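Local coordinates for protein squalene synthase HpnC (Alicyclobacillus acidocaldarius subsp. acidocaldarius, PDB 4HD1) that probably acts as a prenyltransferase of the squalene/phytoene synthase family, joining isoprenoid diphosphates on the way to squalene, at residues A[82-87]-A[91-96]; A[74-79]-A[104-109]; A[219-224]-A[251-256]; A[129-134]-A[164-169]. All coordinates share one frame; numbering follows the deposited sequence.

Interaction 1 of 4, residues A[82-87]-A[91-96]; sequences GEATTP and ALQFTI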
# COMPACT_ATOMS: atom_id res chain seq x y z
N GLY A 82 -12.49 22.00 1.76
CA GLY A 82 -13.95 21.96 1.65
C GLY A 82 -14.46 22.49 0.32
O GLY A 82 -15.55 23.05 0.25
N GLU A 83 -13.67 22.30 -0.73
CA GLU A 83 -14.02 22.80 -2.06
C GLU A 83 -13.69 21.80 -3.18
O GLU A 83 -13.20 22.17 -4.24
CB GLU A 83 -13.36 24.16 -2.31
CG GLU A 83 -11.88 24.20 -1.98
CD GLU A 83 -11.33 25.60 -1.82
OE1 GLU A 83 -12.12 26.53 -1.53
OE2 GLU A 83 -10.10 25.78 -1.98
N ALA A 84 -13.97 20.52 -2.92
CA ALA A 84 -13.80 19.46 -3.91
C ALA A 84 -14.72 19.70 -5.11
O ALA A 84 -15.73 20.37 -4.99
CB ALA A 84 -14.08 18.11 -3.29
N THR A 85 -14.35 19.14 -6.26
CA THR A 85 -15.11 19.35 -7.50
C THR A 85 -15.49 18.06 -8.24
O THR A 85 -16.29 18.08 -9.17
CB THR A 85 -14.37 20.33 -8.46
OG1 THR A 85 -13.01 19.91 -8.63
CG2 THR A 85 -14.38 21.75 -7.90
N THR A 86 -14.93 16.94 -7.80
CA THR A 86 -15.20 15.61 -8.36
C THR A 86 -16.23 14.90 -7.47
O THR A 86 -16.33 15.22 -6.29
CB THR A 86 -13.90 14.78 -8.40
OG1 THR A 86 -12.89 15.52 -9.09
CG2 THR A 86 -14.07 13.41 -9.08
N PRO A 87 -16.99 13.94 -8.03
CA PRO A 87 -17.72 13.03 -7.14
C PRO A 87 -16.79 12.32 -6.13
O PRO A 87 -17.03 12.41 -4.92
CB PRO A 87 -18.35 12.03 -8.11
CG PRO A 87 -18.55 12.81 -9.37
CD PRO A 87 -17.41 13.80 -9.44
N ALA A 91 -16.82 12.85 -1.95
CA ALA A 91 -16.91 11.75 -1.00
C ALA A 91 -15.70 11.76 -0.05
O ALA A 91 -15.87 11.68 1.17
CB ALA A 91 -17.04 10.42 -1.72
N LEU A 92 -14.50 11.89 -0.60
CA LEU A 92 -13.29 11.96 0.22
C LEU A 92 -13.33 13.12 1.22
O LEU A 92 -12.96 12.95 2.38
CB LEU A 92 -12.02 12.04 -0.64
CG LEU A 92 -10.71 11.73 0.10
CD1 LEU A 92 -10.65 10.26 0.51
CD2 LEU A 92 -9.50 12.10 -0.75
N GLN A 93 -13.79 14.28 0.76
CA GLN A 93 -14.00 15.48 1.58
C GLN A 93 -14.84 15.22 2.84
O GLN A 93 -14.51 15.68 3.93
CB GLN A 93 -14.68 16.53 0.73
CG GLN A 93 -14.64 17.95 1.26
CD GLN A 93 -15.07 18.93 0.19
OE1 GLN A 93 -14.23 19.62 -0.40
NE2 GLN A 93 -16.36 18.99 -0.10
N PHE A 94 -15.94 14.49 2.67
CA PHE A 94 -16.77 14.09 3.79
C PHE A 94 -16.00 13.14 4.71
O PHE A 94 -15.96 13.34 5.92
CB PHE A 94 -18.06 13.43 3.31
CG PHE A 94 -18.98 13.03 4.42
CD1 PHE A 94 -19.65 14.01 5.17
CD2 PHE A 94 -19.16 11.69 4.74
CE1 PHE A 94 -20.50 13.64 6.21
CE2 PHE A 94 -20.01 11.33 5.78
CZ PHE A 94 -20.68 12.30 6.52
N THR A 95 -15.38 12.12 4.11
CA THR A 95 -14.53 11.17 4.84
C THR A 95 -13.41 11.85 5.63
O THR A 95 -13.26 11.59 6.82
CB THR A 95 -13.97 10.08 3.89
OG1 THR A 95 -15.05 9.25 3.43
CG2 THR A 95 -12.94 9.22 4.61
N ILE A 96 -12.64 12.73 4.98
CA ILE A 96 -11.59 13.50 5.66
C ILE A 96 -12.15 14.09 6.95
O ILE A 96 -11.59 13.90 8.03
CB ILE A 96 -11.05 14.69 4.82
CG1 ILE A 96 -10.53 14.28 3.43
CG2 ILE A 96 -10.02 15.49 5.61
CD1 ILE A 96 -9.46 13.23 3.42

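Interaction 2 of 4, residues A[74-79]-A[104-109]; sequences EELRRA and EPFLRL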
# COMPACT_ATOMS: atom_id res chain seq x y z
N GLU A 74 -3.57 19.05 -6.19
CA GLU A 74 -4.44 20.22 -6.10
C GLU A 74 -5.87 19.87 -5.68
O GLU A 74 -6.45 20.53 -4.82
CB GLU A 74 -4.46 21.00 -7.42
CG GLU A 74 -3.26 21.91 -7.63
CD GLU A 74 -3.02 22.83 -6.44
OE1 GLU A 74 -3.97 23.52 -6.01
OE2 GLU A 74 -1.88 22.86 -5.94
N GLU A 75 -6.42 18.83 -6.31
CA GLU A 75 -7.75 18.32 -5.97
C GLU A 75 -7.79 17.85 -4.52
O GLU A 75 -8.72 18.18 -3.78
CB GLU A 75 -8.15 17.18 -6.93
CG GLU A 75 -8.52 17.66 -8.33
CD GLU A 75 -8.29 16.61 -9.42
OE1 GLU A 75 -8.79 15.47 -9.29
OE2 GLU A 75 -7.63 16.94 -10.44
N LEU A 76 -6.76 17.11 -4.11
CA LEU A 76 -6.63 16.62 -2.74
C LEU A 76 -6.64 17.77 -1.73
O LEU A 76 -7.37 17.72 -0.75
CB LEU A 76 -5.36 15.77 -2.59
CG LEU A 76 -5.04 15.02 -1.29
CD1 LEU A 76 -4.31 15.91 -0.29
CD2 LEU A 76 -6.26 14.36 -0.65
N ARG A 77 -5.84 18.81 -1.99
CA ARG A 77 -5.80 19.98 -1.10
C ARG A 77 -7.14 20.71 -1.05
O ARG A 77 -7.54 21.21 0.00
CB ARG A 77 -4.67 20.94 -1.49
CG ARG A 77 -3.31 20.28 -1.61
CD ARG A 77 -2.20 21.31 -1.69
NE ARG A 77 -1.43 21.35 -0.45
CZ ARG A 77 -0.28 20.70 -0.26
NH1 ARG A 77 0.25 19.98 -1.24
NH2 ARG A 77 0.33 20.79 0.91
N ARG A 78 -7.83 20.77 -2.19
CA ARG A 78 -9.17 21.35 -2.25
C ARG A 78 -10.16 20.56 -1.40
O ARG A 78 -11.05 21.13 -0.77
CB ARG A 78 -9.67 21.45 -3.70
CG ARG A 78 -9.29 22.75 -4.38
CD ARG A 78 -9.96 22.90 -5.74
NE ARG A 78 -9.08 22.49 -6.83
CZ ARG A 78 -9.22 21.38 -7.56
NH1 ARG A 78 -10.24 20.55 -7.34
NH2 ARG A 78 -8.35 21.11 -8.52
N ALA A 79 -9.98 19.24 -1.36
CA ALA A 79 -10.82 18.37 -0.55
C ALA A 79 -10.61 18.57 0.95
O ALA A 79 -11.51 18.31 1.74
CB ALA A 79 -10.62 16.91 -0.94
N GLU A 104 -0.99 14.32 5.42
CA GLU A 104 0.30 13.71 5.06
C GLU A 104 0.23 12.35 4.34
O GLU A 104 0.92 12.15 3.34
CB GLU A 104 1.24 13.64 6.28
CG GLU A 104 2.67 13.24 5.94
CD GLU A 104 3.53 12.95 7.15
OE1 GLU A 104 3.05 12.29 8.11
OE2 GLU A 104 4.71 13.36 7.15
N PRO A 105 -0.61 11.41 4.83
CA PRO A 105 -0.63 10.12 4.13
C PRO A 105 -1.10 10.20 2.68
O PRO A 105 -0.58 9.48 1.83
CB PRO A 105 -1.61 9.29 4.96
CG PRO A 105 -1.58 9.91 6.31
CD PRO A 105 -1.41 11.38 6.07
N PHE A 106 -2.07 11.08 2.40
CA PHE A 106 -2.54 11.28 1.03
C PHE A 106 -1.43 11.85 0.14
O PHE A 106 -1.20 11.34 -0.96
CB PHE A 106 -3.76 12.20 1.01
CG PHE A 106 -4.98 11.60 1.63
CD1 PHE A 106 -5.78 10.72 0.92
CD2 PHE A 106 -5.33 11.92 2.94
CE1 PHE A 106 -6.91 10.17 1.49
CE2 PHE A 106 -6.46 11.37 3.52
CZ PHE A 106 -7.25 10.49 2.80
N LEU A 107 -0.74 12.88 0.64
CA LEU A 107 0.41 13.47 -0.06
C LEU A 107 1.55 12.47 -0.27
O LEU A 107 2.29 12.58 -1.23
CB LEU A 107 0.94 14.70 0.68
CG LEU A 107 0.05 15.94 0.81
CD1 LEU A 107 0.65 16.91 1.82
CD2 LEU A 107 -0.16 16.63 -0.53
N ARG A 108 1.69 11.51 0.63
CA ARG A 108 2.74 10.50 0.51
C ARG A 108 2.43 9.46 -0.56
O ARG A 108 3.33 9.01 -1.27
CB ARG A 108 3.04 9.84 1.85
CG ARG A 108 3.89 10.74 2.73
CD ARG A 108 4.27 10.09 4.04
NE ARG A 108 5.32 10.86 4.69
CZ ARG A 108 5.81 10.61 5.90
NH1 ARG A 108 5.34 9.59 6.61
NH2 ARG A 108 6.77 11.37 6.40
N LEU A 109 1.16 9.10 -0.68
CA LEU A 109 0.72 8.18 -1.72
C LEU A 109 0.92 8.78 -3.11
O LEU A 109 1.25 8.06 -4.06
CB LEU A 109 -0.74 7.79 -1.52
CG LEU A 109 -0.93 6.79 -0.39
CD1 LEU A 109 -2.38 6.81 0.08
CD2 LEU A 109 -0.49 5.40 -0.81

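Interaction 3 of 4, residues A[219-224]-A[251-256]; sequences RAQALF and AILAAI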
# COMPACT_ATOMS: atom_id res chain seq x y z
N ARG A 219 13.68 -10.33 7.18
CA ARG A 219 13.42 -8.94 7.54
C ARG A 219 11.91 -8.67 7.63
O ARG A 219 11.44 -8.01 8.56
CB ARG A 219 14.04 -7.99 6.53
CG ARG A 219 15.54 -7.82 6.65
CD ARG A 219 15.98 -6.64 5.80
NE ARG A 219 17.40 -6.30 5.96
CZ ARG A 219 18.30 -6.36 4.98
NH1 ARG A 219 17.95 -6.74 3.76
NH2 ARG A 219 19.56 -6.03 5.23
N ALA A 220 11.18 -9.20 6.64
CA ALA A 220 9.74 -9.02 6.54
C ALA A 220 9.01 -9.81 7.63
O ALA A 220 8.04 -9.31 8.22
CB ALA A 220 9.24 -9.42 5.15
N GLN A 221 9.49 -11.02 7.91
CA GLN A 221 8.94 -11.82 9.00
C GLN A 221 9.09 -11.10 10.35
O GLN A 221 8.17 -11.09 11.16
CB GLN A 221 9.58 -13.21 9.03
CG GLN A 221 8.92 -14.19 9.99
CD GLN A 221 7.46 -14.47 9.65
OE1 GLN A 221 7.14 -15.05 8.60
NE2 GLN A 221 6.56 -14.05 10.54
N ALA A 222 10.25 -10.49 10.57
CA ALA A 222 10.51 -9.72 11.79
C ALA A 222 9.58 -8.52 11.88
O ALA A 222 9.12 -8.16 12.97
CB ALA A 222 11.97 -9.28 11.85
N LEU A 223 9.30 -7.90 10.74
CA LEU A 223 8.35 -6.79 10.68
C LEU A 223 6.91 -7.22 10.97
O LEU A 223 6.19 -6.54 11.71
CB LEU A 223 8.47 -6.02 9.36
CG LEU A 223 9.76 -5.18 9.23
CD1 LEU A 223 9.97 -4.73 7.79
CD2 LEU A 223 9.77 -4.00 10.20
N PHE A 224 6.49 -8.35 10.40
CA PHE A 224 5.22 -8.97 10.79
C PHE A 224 5.14 -9.21 12.30
O PHE A 224 4.15 -8.83 12.93
CB PHE A 224 4.96 -10.27 10.01
CG PHE A 224 4.45 -10.04 8.62
CD1 PHE A 224 3.32 -9.25 8.40
CD2 PHE A 224 5.09 -10.61 7.52
CE1 PHE A 224 2.85 -9.03 7.12
CE2 PHE A 224 4.62 -10.39 6.23
CZ PHE A 224 3.50 -9.60 6.03
N ALA A 251 1.91 -16.11 4.66
CA ALA A 251 1.75 -17.21 3.71
C ALA A 251 2.55 -16.98 2.44
O ALA A 251 3.00 -17.94 1.81
CB ALA A 251 0.28 -17.45 3.40
N ILE A 252 2.73 -15.72 2.05
CA ILE A 252 3.57 -15.40 0.89
C ILE A 252 5.02 -15.76 1.19
O ILE A 252 5.70 -16.38 0.36
CB ILE A 252 3.42 -13.92 0.45
CG1 ILE A 252 2.04 -13.70 -0.19
CG2 ILE A 252 4.53 -13.53 -0.54
CD1 ILE A 252 1.68 -12.24 -0.44
N LEU A 253 5.49 -15.39 2.38
CA LEU A 253 6.85 -15.73 2.82
C LEU A 253 7.05 -17.24 2.88
O LEU A 253 8.09 -17.75 2.45
CB LEU A 253 7.14 -15.11 4.19
CG LEU A 253 7.10 -13.59 4.33
CD1 LEU A 253 7.45 -13.19 5.76
CD2 LEU A 253 7.99 -12.88 3.32
N ALA A 254 6.05 -17.94 3.39
CA ALA A 254 6.10 -19.40 3.54
C ALA A 254 6.21 -20.12 2.20
O ALA A 254 6.92 -21.11 2.09
CB ALA A 254 4.89 -19.89 4.33
N ALA A 255 5.52 -19.61 1.18
CA ALA A 255 5.62 -20.17 -0.17
C ALA A 255 6.99 -19.92 -0.80
O ALA A 255 7.48 -20.76 -1.56
CB ALA A 255 4.51 -19.62 -1.06
N ILE A 256 7.60 -18.77 -0.49
CA ILE A 256 8.94 -18.44 -0.96
C ILE A 256 9.97 -19.39 -0.34
O ILE A 256 10.84 -19.92 -1.04
CB ILE A 256 9.30 -16.96 -0.67
CG1 ILE A 256 8.47 -16.03 -1.57
CG2 ILE A 256 10.79 -16.69 -0.88
CD1 ILE A 256 8.42 -14.59 -1.10

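Interaction 4 of 4, residues A[129-134]-A[164-169]; sequences RDYCRY and ALQVAN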
# COMPACT_ATOMS: atom_id res chain seq x y z
N ARG A 129 13.16 0.39 2.16
CA ARG A 129 12.37 0.76 3.33
C ARG A 129 11.77 2.16 3.14
O ARG A 129 10.59 2.36 3.36
CB ARG A 129 13.24 0.72 4.59
CG ARG A 129 12.52 1.11 5.87
CD ARG A 129 12.21 -0.10 6.73
NE ARG A 129 11.62 0.30 8.00
CZ ARG A 129 11.61 -0.43 9.11
NH1 ARG A 129 12.15 -1.64 9.13
NH2 ARG A 129 11.04 0.04 10.21
N ASP A 130 12.59 3.11 2.69
CA ASP A 130 12.16 4.49 2.50
C ASP A 130 11.04 4.63 1.46
O ASP A 130 10.11 5.42 1.65
CB ASP A 130 13.33 5.39 2.16
CG ASP A 130 13.13 6.81 2.64
OD1 ASP A 130 12.95 7.71 1.80
OD2 ASP A 130 13.11 7.01 3.88
N TYR A 131 11.13 3.87 0.38
CA TYR A 131 10.06 3.82 -0.62
C TYR A 131 8.75 3.35 0.01
O TYR A 131 7.69 3.95 -0.22
CB TYR A 131 10.45 2.92 -1.80
CG TYR A 131 9.33 2.68 -2.80
CD1 TYR A 131 8.70 3.75 -3.45
CD2 TYR A 131 8.92 1.38 -3.11
CE1 TYR A 131 7.67 3.53 -4.36
CE2 TYR A 131 7.90 1.15 -4.03
CZ TYR A 131 7.28 2.22 -4.64
OH TYR A 131 6.27 2.00 -5.55
N CYS A 132 8.83 2.29 0.82
CA CYS A 132 7.67 1.75 1.53
C CYS A 132 6.95 2.77 2.40
O CYS A 132 5.73 2.68 2.57
CB CYS A 132 8.08 0.53 2.36
SG CYS A 132 8.54 -0.88 1.35
N ARG A 133 7.69 3.73 2.95
CA ARG A 133 7.11 4.82 3.74
C ARG A 133 6.14 5.69 2.93
O ARG A 133 5.37 6.47 3.50
CB ARG A 133 8.20 5.68 4.37
CG ARG A 133 8.91 5.01 5.54
CD ARG A 133 10.12 5.81 6.02
NE ARG A 133 9.74 7.13 6.51
CZ ARG A 133 9.88 8.27 5.83
NH1 ARG A 133 10.41 8.26 4.61
NH2 ARG A 133 9.50 9.42 6.38
N TYR A 134 6.17 5.56 1.60
CA TYR A 134 5.31 6.35 0.71
C TYR A 134 4.28 5.48 0.01
O TYR A 134 3.15 5.91 -0.19
CB TYR A 134 6.14 7.14 -0.31
CG TYR A 134 7.03 8.17 0.35
CD1 TYR A 134 6.60 9.49 0.53
CD2 TYR A 134 8.30 7.82 0.83
CE1 TYR A 134 7.40 10.42 1.16
CE2 TYR A 134 9.11 8.75 1.46
CZ TYR A 134 8.66 10.05 1.62
OH TYR A 134 9.46 10.97 2.24
N ALA A 164 6.15 -4.80 5.79
CA ALA A 164 6.34 -6.24 5.67
C ALA A 164 5.59 -6.78 4.47
O ALA A 164 6.12 -7.57 3.69
CB ALA A 164 5.89 -6.95 6.94
N LEU A 165 4.35 -6.31 4.31
CA LEU A 165 3.48 -6.78 3.24
C LEU A 165 4.00 -6.41 1.85
O LEU A 165 4.01 -7.25 0.94
CB LEU A 165 2.07 -6.24 3.47
CG LEU A 165 0.84 -6.96 2.91
CD1 LEU A 165 0.92 -8.48 3.04
CD2 LEU A 165 -0.39 -6.44 3.64
N GLN A 166 4.46 -5.17 1.70
CA GLN A 166 5.02 -4.74 0.43
C GLN A 166 6.29 -5.51 0.09
O GLN A 166 6.49 -5.90 -1.07
CB GLN A 166 5.28 -3.24 0.39
CG GLN A 166 5.72 -2.80 -1.00
CD GLN A 166 5.62 -1.31 -1.24
OE1 GLN A 166 4.55 -0.73 -1.15
NE2 GLN A 166 6.75 -0.70 -1.59
N VAL A 167 7.15 -5.75 1.07
CA VAL A 167 8.36 -6.53 0.81
C VAL A 167 8.00 -7.96 0.38
O VAL A 167 8.47 -8.42 -0.66
CB VAL A 167 9.36 -6.52 1.99
CG1 VAL A 167 10.50 -7.48 1.72
CG2 VAL A 167 9.90 -5.11 2.20
N ALA A 168 7.15 -8.63 1.15
CA ALA A 168 6.67 -9.97 0.79
C ALA A 168 6.18 -10.02 -0.66
O ALA A 168 6.54 -10.94 -1.41
CB ALA A 168 5.57 -10.43 1.74
N ASN A 169 5.38 -9.03 -1.05
CA ASN A 169 4.88 -8.92 -2.41
C ASN A 169 5.95 -8.65 -3.46
O ASN A 169 5.93 -9.25 -4.53
CB ASN A 169 3.77 -7.87 -2.51
CG ASN A 169 2.45 -8.40 -2.00
OD1 ASN A 169 1.87 -9.31 -2.58
ND2 ASN A 169 1.98 -7.85 -0.89

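Interaction 1 of 4, residues A[82-87]-A[91-96]
Gln93 reaches from helix 87-99 back to the turn at Gly82-Ala84. Its CB bond points at the loop, and with CG anti to the backbone N the chain runs out extended. CG, the first atom to meet the turn, lies 4.1 Å from CA of Gly82. CD comes closer, 3.5 Å from the same Gly82 CA, so the amide carbon rests against a residue with no side chain to obstruct it. At the tip, OE1 accepts a hydrogen bond from the backbone N of Ala84 at 2.7 Å, with an N-H...O angle of 156°. The donor approaches at 134° to the amide C=O and tilted 25° from its plane. OE1 is nearly as close to the N of Glu83, 2.8 Å, but the angle there is too poor for a bond. The Ala84 methyl, CB, flanks OE1 at 3.3 Å. Gln93 NE2, the other amide branch, stays 4.0 Å from Ala84 N and Gly82 C and makes no hydrogen bond to the turn.

The loop joins helix 65-81 to helix 87-99, consecutive helices of an all-helical chain with the fold expected of squalene/phytoene synthases. Gly82 leaves the first helix with positive phi, and Glu83 N probably bonds to Arg78 O, which is consistent with a Schellman ending. Five residues on, the next helix has begun: Ala91 N bonds to Pro87 O at 3.0 Å, nearly straight, closing its first turn. Thr86 occupies the N-cap position without a side-chain capping bond. Ala91 also packs on Phe15 and Cys18 of helix 12-25, while the turn itself lies at the protein surface.

Interaction 2 of 4, residues A[74-79]-A[104-109]
Leu76 lays its forked end against the root of Phe106: CD2 of Leu76 lies 3.7 Å from CB of Phe106, and CD1 is 4.0 Å from that same CB. The two side chains meet at about a right angle. Leu76 CD2 also touches the start of the ring, 3.8 Å from Phe106 CG, but obliquely, since the ring itself leads away. Having CG anti to the backbone N (chi1 -174°) carries both Leu76 methyls across the gap. CD1 of Leu76 also lies 4.2 Å from CD2 of Leu107. An alanine at this position lacks the fork and would probably leave an opening beside CB of Phe106 and the CD2 methyl of Leu107.

One residue along in each segment, Leu107 CD2 approaches Arg77 NH1 to 3.4 Å, a methyl's van der Waals contact oblique to the guanidinium. The charge of Arg77 is met elsewhere, by a salt bridge from NH1 to Glu73. No hydrogen bond joins the segments, whose short axes on helices 65-81 and 104-118 run antiparallel at 170° and stand 10.8 Å apart. Leu92 of helix 87-99 packs on both Leu76 and Phe106, as does Phe50 of helix 41-56, which meets the Phe106 ring edge-to-face.

Interaction 3 of 4, residues A[219-224]-A[251-256]
Leu253 supplies more than half of the surface buried here, its two methyls dividing their contacts among three residues of helix 207-227. CD1 lies 3.4 Å from OE1 of Gln221 and 3.7 Å from the backbone N of that glutamine, so it packs against side chain and main chain together. CD2 turns to the methyl of Ala220, with 4.1 Å between Leu253 CD2 and Ala220 CB.

Gln221, next in buried area, is bent at chi2 (61°), which folds its amide back beside the leucine. OE1 against CD1 is a van der Waals contact without a hydrogen bond; the oxygen bonds to Arg257, while NE2 bonds to Asp225 and Glu250, so both ends of the amide are held from outside. Phe224 adds a smaller share: CD1 of Leu253 meets the ring at its edge, in plane, 3.9 Å from CD2 of Phe224.

The short axes run at 153° to each other, antiparallel, and approach to 10.7 Å, a spacing spanned by one leucine, set against Gln221, Ala220 and Phe224. Leu253 also packs on Val217 of helix 207-227. Helix 152-172 lies against both partners: Leu223 and Phe224 touch its Ala164, and Ile252 touches Asn169.

Interaction 4 of 4, residues A[129-134]-A[164-169]
Gln166 crosses to Cys132 and Tyr131 as an extended arm, its CG anti to the backbone N (chi1 -173°). The arm passes alongside the thiol: SG of Cys132 is 4.1 Å from Gln166 CB, and the spacing shrinks outward to 3.4 Å between SG and Gln166 NE2. The same NE2 sits obliquely by the Tyr131 ring, 3.3 Å from its CE2, with ring and amide planes 54° apart. Neither approach is a hydrogen bond. NE2 instead bonds to Ser135 OG, just after the first segment, and weakly to His170.

A leucine in its place has no amide and would probably leave Ser135 without that N-H partner, with only apolar packing against the thiol and ring.

Val167 follows at the margin, its CG2 methyl 4.5 Å from SG of Cys132. Ala168 turns to another helix, packing on Ile252 and Leu253. Asn169 closes a local link, a weak bond from ND2 to Leu165 O (2.8 Å, 128°). Helix 152-172 then runs toward a DIDRD sequence, consistent with the second aspartate-rich motif that in relatives holds magnesium and diphosphate.

Since Ser135 OG also bonds to Tyr131 O, the serine links the Gln166 amide to the backbone of helix 125-135. The polar grip thus comes from beyond residue 134, while the thiol and ring lie close to NE2 without bonding it.

In the fold
From the N terminus, the first loop opens on helix 65-81 at 74-79 and is closed by interaction 2 at 104-109. Interaction 1 is nested inside it, at the turn between helices 65-81 and 87-99, and the two touch where Ile96 meets Phe106. Interaction 4 then closes a separate loop from 129-134 to 164-169, and interaction 3 a third, from 219-224 to 251-256; none of the loops cross. Interaction 4 touches both neighbours: Tyr134 packs on helix 104-118, and Ala164 and Ala168 on helices 207-227 and 236-257. It thereby bridges the N-terminal helices to the C-terminal pair, whereas interactions 1 and 3 lie about 37 Å apart between centres.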